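Local structure of putative endo-1,4-beta-xylanase (Bacteroides thetaiotaomicron VPI-5482, 5MSX) at residues 71-76 / 262-267; 166-171 / 211-216. The protein probably hydrolyses O-glycosidic bonds as a calcium-binding family 43 glycoside hydrolase, likely an arabinofuranosidase acting on plant pectin. All coordinates share one frame; numbering follows the deposited sequence.

How the interactions relate
Both contacts are buried, and each joins neighbouring blades of the family 43 beta-propeller through a pair of aromatic rings. The centre of interaction 1 is about 12 Å from the centre of the chain, that of interaction 2 about 20 Å. Interaction 1 sets the loop that leaves the first blade after strand 67-70 against strand 261-264 of the last. Interaction 2 spans two blades that follow each other in sequence, and is the one near the predicted catalytic residues. Neither has a direct hydrogen bond between its segments, but interaction 2 adds a water bridge. The contacts meet where Val263 CG2 packs on Leu214 CD2 at 4.0 Å, linking strand 261-264 to strand 210-217.

Interaction 1 of 2, residues 71-76 / 262-267; sequences KDFVHW and CVFHPE. With EDO (1,2-ethanediol), chain V.
The rings of Phe73 and Phe264 come from opposite directions and meet obliquely, their planes at 36° and their centroids 5.4 Å apart. One face of the Phe73 ring carries the indole of Trp76, whose CZ2 lies 3.5 Å above the plane and toward the rim, while Phe73 CE1 in turn sits in plane at the edge of that indole. Phe46 adds an edge-to-face partner for Phe73. The touch between the segments is confined to the outer ring carbons: Phe73 CZ is 3.2 Å from Phe264 CZ, an unusually short and so doubtful separation, with Phe73 CE1 at 3.5 Å from the same atom. On the Phe264 side, CG lies between the backbone N and the carbonyl carbon (chi1 73°), which carries the ring across to Phe73; Ile39 touches both rings.

The loop that presents Phe73 is folded around Asp72. Its OD1 accepts from Val74 N, above the carboxylate plane, which makes an Asx turn, and from His75 N on the same face, which extends it to an Asx motif, while OD2 takes His75 ND1 on its syn lone pair at 3.0 Å. Beyond Phe264, an ethanediol, probably from the crystallisation liquor, accepts at O1 from His265 N at 3.1 Å. With an alanine in place of Phe73, Phe264 CZ and the rim of the Trp76 indole would probably lose the ring lying between them, opening a gap. The pair joins the loop leaving the first blade to the first strand of the last, where the five-bladed beta-propeller of family 43 closes.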
loop_
_atom_site.group_PDB
_atom_site.type_symbol
_atom_site.label_atom_id
_atom_site.label_comp_id
_atom_site.label_asym_id
_atom_site.label_seq_id
_atom_site.Cartn_x
_atom_site.Cartn_y
_atom_site.Cartn_z
ATOM N N LYS C 71 3.572 22.291 -19.131
ATOM C CA LYS C 71 3.321 23.151 -17.983
ATOM C C LYS C 71 2.054 23.966 -18.151
ATOM O O LYS C 71 1.441 24.378 -17.162
ATOM C CB LYS C 71 4.512 24.066 -17.749
ATOM C CG LYS C 71 5.780 23.290 -17.435
ATOM C CD LYS C 71 6.924 24.204 -17.014
ATOM C CE LYS C 71 8.149 23.400 -16.592
ATOM N NZ LYS C 71 8.945 22.981 -17.780
ATOM N N ASP C 72 1.658 24.206 -19.396
ATOM C CA ASP C 72 0.570 25.147 -19.688
ATOM C C ASP C 72 -0.595 24.560 -20.511
ATOM O O ASP C 72 -1.574 25.260 -20.744
ATOM C CB ASP C 72 1.126 26.394 -20.402
ATOM C CG ASP C 72 1.833 26.067 -21.733
ATOM O OD1 ASP C 72 1.938 24.893 -22.148
ATOM O OD2 ASP C 72 2.301 27.006 -22.395
ATOM N N PHE C 73 -0.484 23.302 -20.943
ATOM C CA PHE C 73 -1.484 22.647 -21.837
ATOM C C PHE C 73 -1.418 23.050 -23.330
ATOM O O PHE C 73 -2.268 22.625 -24.137
ATOM C CB PHE C 73 -2.922 22.847 -21.310
ATOM C CG PHE C 73 -3.804 21.646 -21.521
ATOM C CD1 PHE C 73 -3.639 20.512 -20.732
ATOM C CD2 PHE C 73 -4.788 21.646 -22.511
ATOM C CE1 PHE C 73 -4.446 19.386 -20.917
ATOM C CE2 PHE C 73 -5.586 20.516 -22.707
ATOM C CZ PHE C 73 -5.406 19.379 -21.919
ATOM N N VAL C 74 -0.399 23.818 -23.702
ATOM C CA VAL C 74 -0.224 24.296 -25.086
ATOM C C VAL C 74 1.068 23.707 -25.663
ATOM O O VAL C 74 1.053 23.075 -26.716
ATOM C CB VAL C 74 -0.207 25.827 -25.110
ATOM C CG1 VAL C 74 0.029 26.365 -26.508
ATOM C CG2 VAL C 74 -1.530 26.351 -24.561
ATOM N N HIS C 75 2.179 23.911 -24.955
ATOM C CA HIS C 75 3.475 23.362 -25.341
ATOM C C HIS C 75 3.731 22.040 -24.684
ATOM O O HIS C 75 3.836 21.977 -23.466
ATOM C CB HIS C 75 4.573 24.361 -24.961
ATOM C CG HIS C 75 4.381 25.694 -25.605
ATOM N ND1 HIS C 75 3.771 26.750 -24.962
ATOM C CD2 HIS C 75 4.652 26.120 -26.861
ATOM C CE1 HIS C 75 3.709 27.783 -25.784
ATOM N NE2 HIS C 75 4.240 27.428 -26.940
ATOM N N TRP C 76 3.851 20.990 -25.496
ATOM C CA TRP C 76 3.997 19.614 -25.033
ATOM C C TRP C 76 5.333 19.057 -25.463
ATOM O O TRP C 76 5.846 19.474 -26.486
ATOM C CB TRP C 76 2.883 18.751 -25.639
ATOM C CG TRP C 76 1.507 19.117 -25.137
ATOM C CD1 TRP C 76 0.669 20.073 -25.642
ATOM C CD2 TRP C 76 0.829 18.534 -24.014
ATOM N NE1 TRP C 76 -0.486 20.122 -24.896
ATOM C CE2 TRP C 76 -0.413 19.189 -23.893
ATOM C CE3 TRP C 76 1.163 17.532 -23.089
ATOM C CZ2 TRP C 76 -1.342 18.867 -22.874
ATOM C CZ3 TRP C 76 0.241 17.198 -22.080
ATOM C CH2 TRP C 76 -0.999 17.863 -21.991
ATOM N N CYS C 262 -10.618 10.632 -22.541
ATOM C CA CYS C 262 -10.714 10.694 -21.080
ATOM C C CYS C 262 -11.468 11.947 -20.675
ATOM O O CYS C 262 -11.798 12.793 -21.530
ATOM C CB CYS C 262 -9.339 10.699 -20.431
ATOM S SG CYS C 262 -8.399 12.190 -20.838
ATOM N N VAL C 263 -11.735 12.031 -19.378
ATOM C CA VAL C 263 -12.190 13.233 -18.683
ATOM C C VAL C 263 -11.171 13.620 -17.617
ATOM O O VAL C 263 -10.601 12.774 -16.933
ATOM C CB VAL C 263 -13.620 13.069 -18.072
ATOM C CG1 VAL C 263 -14.010 14.241 -17.159
ATOM C CG2 VAL C 263 -14.640 12.941 -19.201
ATOM N N PHE C 264 -10.924 14.919 -17.496
ATOM C CA PHE C 264 -10.052 15.432 -16.464
ATOM C C PHE C 264 -10.468 16.850 -16.029
ATOM O O PHE C 264 -11.176 17.552 -16.743
ATOM C CB PHE C 264 -8.573 15.402 -16.918
ATOM C CG PHE C 264 -8.238 16.440 -17.936
ATOM C CD1 PHE C 264 -8.469 16.211 -19.271
ATOM C CD2 PHE C 264 -7.724 17.678 -17.538
ATOM C CE1 PHE C 264 -8.174 17.192 -20.225
ATOM C CE2 PHE C 264 -7.441 18.676 -18.463
ATOM C CZ PHE C 264 -7.663 18.434 -19.810
ATOM N N HIS C 265 -10.001 17.234 -14.846
ATOM C CA HIS C 265 -10.117 18.581 -14.357
ATOM C C HIS C 265 -8.795 18.956 -13.701
ATOM O O HIS C 265 -8.246 18.158 -12.971
ATOM C CB HIS C 265 -11.308 18.718 -13.385
ATOM C CG HIS C 265 -11.146 18.010 -12.079
ATOM N ND1 HIS C 265 -10.660 18.637 -10.949
ATOM C CD2 HIS C 265 -11.495 16.762 -11.688
ATOM C CE1 HIS C 265 -10.672 17.794 -9.931
ATOM N NE2 HIS C 265 -11.176 16.651 -10.352
ATOM N N PRO C 266 -8.272 20.158 -13.990
ATOM C CA PRO C 266 -7.081 20.632 -13.269
ATOM C C PRO C 266 -7.326 20.646 -11.756
ATOM O O PRO C 266 -8.402 21.030 -11.317
ATOM C CB PRO C 266 -6.888 22.060 -13.790
ATOM C CG PRO C 266 -7.528 22.052 -15.139
ATOM C CD PRO C 266 -8.675 21.083 -15.057
ATOM N N GLU C 267 -6.337 20.207 -10.990
ATOM C CA GLU C 267 -6.453 20.121 -9.532
ATOM C C GLU C 267 -6.968 21.434 -8.903
ATOM O O GLU C 267 -6.602 22.522 -9.324
ATOM C CB GLU C 267 -5.095 19.699 -8.920
ATOM C CG GLU C 267 -5.074 19.439 -7.413
ATOM C CD GLU C 267 -5.935 18.266 -6.943
ATOM O OE1 GLU C 267 -6.791 17.742 -7.696
ATOM O OE2 GLU C 267 -5.764 17.866 -5.772
HETATM C C1 EDO V . -7.723 13.901 -13.198
HETATM O O1 EDO V . -8.803 14.843 -13.345
HETATM C C2 EDO V . -6.455 14.588 -12.738
HETATM O O2 EDO V . -6.282 15.858 -13.381
#

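Interaction 2 of 2, residues 166-171 / 211-216; sequences YVFWGR and YYYLYT
Two consecutive blades of the family 43 beta-propeller meet where Phe168, on strand 165-169, packs against Tyr213, on strand 210-217. The rings lie near parallel, with planes at 27°, but are slid so far apart that they barely overlap, the centroids being 5.8 Å from each other. Phe168 CD2 does most of the touching, 3.8 Å from Tyr213 CE1 and 3.9 Å from Tyr213 CD1. Tyr213 gets there by extension: its CG is anti to the backbone N (chi1 179°), and the ring slides past that of Phe168 in the opposite direction. Phe204, on the first strand of the Tyr213 blade, stacks on Phe168.

Each strand is the second of its four-stranded antiparallel blade, and the predicted catalytic residues Asp154 and Glu200 come just before the first strands, 156-159 and 203-207. Trp169, whose CB points away from strand 210-217, has its side chain about 6 Å from that of Asp154, the predicted modulator of the proton donor's pKa. Thr216 OG1 is hydrogen-bonded to the backbone N of Glu200, the predicted proton donor itself.

The polar part of the contact runs through a single water. It donates to Trp169 O at 2.7 Å and lies 2.6 Å from Tyr213 OH, hydrogen-bonded to both, so it joins a carbonyl and a hydroxyl that are 4.4 Å apart directly. The same water sits in plane at the edge of the Phe168 ring.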
loop_
_atom_site.group_PDB
_atom_site.type_symbol
_atom_site.label_atom_id
_atom_site.label_comp_id
_atom_site.label_asym_id
_atom_site.label_seq_id
_atom_site.Cartn_x
_atom_site.Cartn_y
_atom_site.Cartn_z
ATOM N N TYR C 166 -11.103 0.479 -7.774
ATOM C CA TYR C 166 -11.877 -0.245 -8.787
ATOM C C TYR C 166 -11.162 -0.186 -10.124
ATOM O O TYR C 166 -10.530 0.821 -10.465
ATOM C CB TYR C 166 -13.282 0.358 -8.986
ATOM C CG TYR C 166 -14.154 0.401 -7.768
ATOM C CD1 TYR C 166 -14.067 1.443 -6.868
ATOM C CD2 TYR C 166 -15.079 -0.600 -7.521
ATOM C CE1 TYR C 166 -14.859 1.469 -5.722
ATOM C CE2 TYR C 166 -15.885 -0.581 -6.402
ATOM C CZ TYR C 166 -15.769 0.451 -5.496
ATOM O OH TYR C 166 -16.590 0.474 -4.402
ATOM N N VAL C 167 -11.276 -1.266 -10.886
ATOM C CA VAL C 167 -10.790 -1.308 -12.255
ATOM C C VAL C 167 -11.999 -1.496 -13.180
ATOM O O VAL C 167 -12.817 -2.374 -12.963
ATOM C CB VAL C 167 -9.670 -2.360 -12.470
ATOM C CG1 VAL C 167 -10.097 -3.786 -12.096
ATOM C CG2 VAL C 167 -9.155 -2.262 -13.905
ATOM N N PHE C 168 -12.131 -0.596 -14.151
ATOM C CA PHE C 168 -13.125 -0.654 -15.215
ATOM C C PHE C 168 -12.427 -1.045 -16.518
ATOM O O PHE C 168 -11.351 -0.571 -16.793
ATOM C CB PHE C 168 -13.741 0.737 -15.417
ATOM C CG PHE C 168 -14.611 1.195 -14.295
ATOM C CD1 PHE C 168 -14.069 1.875 -13.216
ATOM C CD2 PHE C 168 -15.978 0.953 -14.319
ATOM C CE1 PHE C 168 -14.876 2.307 -12.174
ATOM C CE2 PHE C 168 -16.806 1.383 -13.272
ATOM C CZ PHE C 168 -16.247 2.065 -12.208
ATOM N N TRP C 169 -13.020 -1.910 -17.317
ATOM C CA TRP C 169 -12.410 -2.227 -18.605
ATOM C C TRP C 169 -13.457 -2.438 -19.690
ATOM O O TRP C 169 -14.620 -2.233 -19.445
ATOM C CB TRP C 169 -11.349 -3.360 -18.493
ATOM C CG TRP C 169 -11.808 -4.755 -18.190
ATOM C CD1 TRP C 169 -11.973 -5.795 -19.106
ATOM C CD2 TRP C 169 -12.078 -5.319 -16.891
ATOM N NE1 TRP C 169 -12.354 -6.947 -18.440
ATOM C CE2 TRP C 169 -12.420 -6.688 -17.088
ATOM C CE3 TRP C 169 -12.105 -4.796 -15.594
ATOM C CZ2 TRP C 169 -12.784 -7.535 -16.025
ATOM C CZ3 TRP C 169 -12.460 -5.640 -14.532
ATOM C CH2 TRP C 169 -12.792 -7.003 -14.760
ATOM N N GLY C 170 -13.030 -2.761 -20.902
ATOM C CA GLY C 170 -13.951 -2.818 -22.045
ATOM C C GLY C 170 -15.050 -3.841 -21.876
ATOM O O GLY C 170 -14.960 -4.756 -21.025
ATOM N N ARG C 171 -16.118 -3.632 -22.642
ATOM C CA ARG C 171 -17.357 -4.423 -22.601
ATOM C C ARG C 171 -18.092 -4.333 -21.262
ATOM O O ARG C 171 -18.791 -5.269 -20.816
ATOM C CB ARG C 171 -17.104 -5.866 -23.071
ATOM C CG ARG C 171 -16.310 -5.935 -24.377
ATOM C CD ARG C 171 -16.496 -7.291 -25.080
ATOM N NE ARG C 171 -17.855 -7.420 -25.655
ATOM C CZ ARG C 171 -18.276 -8.482 -26.360
ATOM N NH1 ARG C 171 -17.465 -9.536 -26.564
ATOM N NH2 ARG C 171 -19.511 -8.503 -26.864
ATOM N N TYR C 211 -21.513 9.464 -9.397
ATOM C CA TYR C 211 -20.624 8.603 -10.147
ATOM C C TYR C 211 -21.057 8.577 -11.618
ATOM O O TYR C 211 -22.237 8.400 -11.908
ATOM C CB TYR C 211 -20.675 7.185 -9.574
ATOM C CG TYR C 211 -20.228 7.019 -8.134
ATOM C CD1 TYR C 211 -18.875 7.110 -7.775
ATOM C CD2 TYR C 211 -21.141 6.707 -7.137
ATOM C CE1 TYR C 211 -18.467 6.930 -6.471
ATOM C CE2 TYR C 211 -20.740 6.536 -5.815
ATOM C CZ TYR C 211 -19.413 6.635 -5.490
ATOM O OH TYR C 211 -19.017 6.413 -4.190
ATOM N N TYR C 212 -20.098 8.790 -12.522
ATOM C CA TYR C 212 -20.320 8.877 -13.971
ATOM C C TYR C 212 -19.567 7.772 -14.678
ATOM O O TYR C 212 -18.354 7.671 -14.550
ATOM C CB TYR C 212 -19.844 10.231 -14.501
ATOM C CG TYR C 212 -20.651 11.387 -13.991
ATOM C CD1 TYR C 212 -20.312 12.046 -12.800
ATOM C CD2 TYR C 212 -21.779 11.817 -14.668
ATOM C CE1 TYR C 212 -21.061 13.110 -12.321
ATOM C CE2 TYR C 212 -22.548 12.865 -14.178
ATOM C CZ TYR C 212 -22.170 13.524 -13.019
ATOM O OH TYR C 212 -22.953 14.572 -12.523
ATOM N N TYR C 213 -20.298 6.922 -15.402
ATOM C CA TYR C 213 -19.719 5.875 -16.223
ATOM C C TYR C 213 -20.001 6.178 -17.697
ATOM O O TYR C 213 -21.128 6.057 -18.157
ATOM C CB TYR C 213 -20.297 4.489 -15.854
ATOM C CG TYR C 213 -19.727 3.421 -16.714
ATOM C CD1 TYR C 213 -18.423 3.043 -16.555
ATOM C CD2 TYR C 213 -20.473 2.826 -17.733
ATOM C CE1 TYR C 213 -17.841 2.129 -17.392
ATOM C CE2 TYR C 213 -19.905 1.881 -18.574
ATOM C CZ TYR C 213 -18.585 1.547 -18.412
ATOM O OH TYR C 213 -17.963 0.606 -19.195
ATOM N N LEU C 214 -18.953 6.547 -18.417
ATOM C CA LEU C 214 -19.012 6.850 -19.847
ATOM C C LEU C 214 -18.401 5.684 -20.586
ATOM O O LEU C 214 -17.350 5.182 -20.174
ATOM C CB LEU C 214 -18.180 8.121 -20.175
ATOM C CG LEU C 214 -18.709 9.506 -19.768
ATOM C CD1 LEU C 214 -18.982 9.630 -18.287
ATOM C CD2 LEU C 214 -17.692 10.554 -20.202
ATOM N N TYR C 215 -19.028 5.294 -21.691
ATOM C CA TYR C 215 -18.625 4.123 -22.449
ATOM C C TYR C 215 -18.791 4.402 -23.957
ATOM O O TYR C 215 -19.704 5.122 -24.365
ATOM C CB TYR C 215 -19.455 2.920 -21.972
ATOM C CG TYR C 215 -20.955 3.046 -22.191
ATOM C CD1 TYR C 215 -21.756 3.746 -21.301
ATOM C CD2 TYR C 215 -21.567 2.457 -23.293
ATOM C CE1 TYR C 215 -23.116 3.887 -21.521
ATOM C CE2 TYR C 215 -22.941 2.581 -23.516
ATOM C CZ TYR C 215 -23.705 3.289 -22.640
ATOM O OH TYR C 215 -25.054 3.418 -22.885
ATOM N N THR C 216 -17.898 3.873 -24.777
ATOM C CA THR C 216 -18.031 4.038 -26.236
ATOM C C THR C 216 -19.029 3.083 -26.826
ATOM O O THR C 216 -19.309 2.012 -26.257
ATOM C CB THR C 216 -16.701 3.866 -27.033
ATOM O OG1 THR C 216 -16.281 2.474 -27.087
ATOM C CG2 THR C 216 -15.637 4.749 -26.466
HETATM O O HOH W 1 -16.125 -0.670 -17.833
#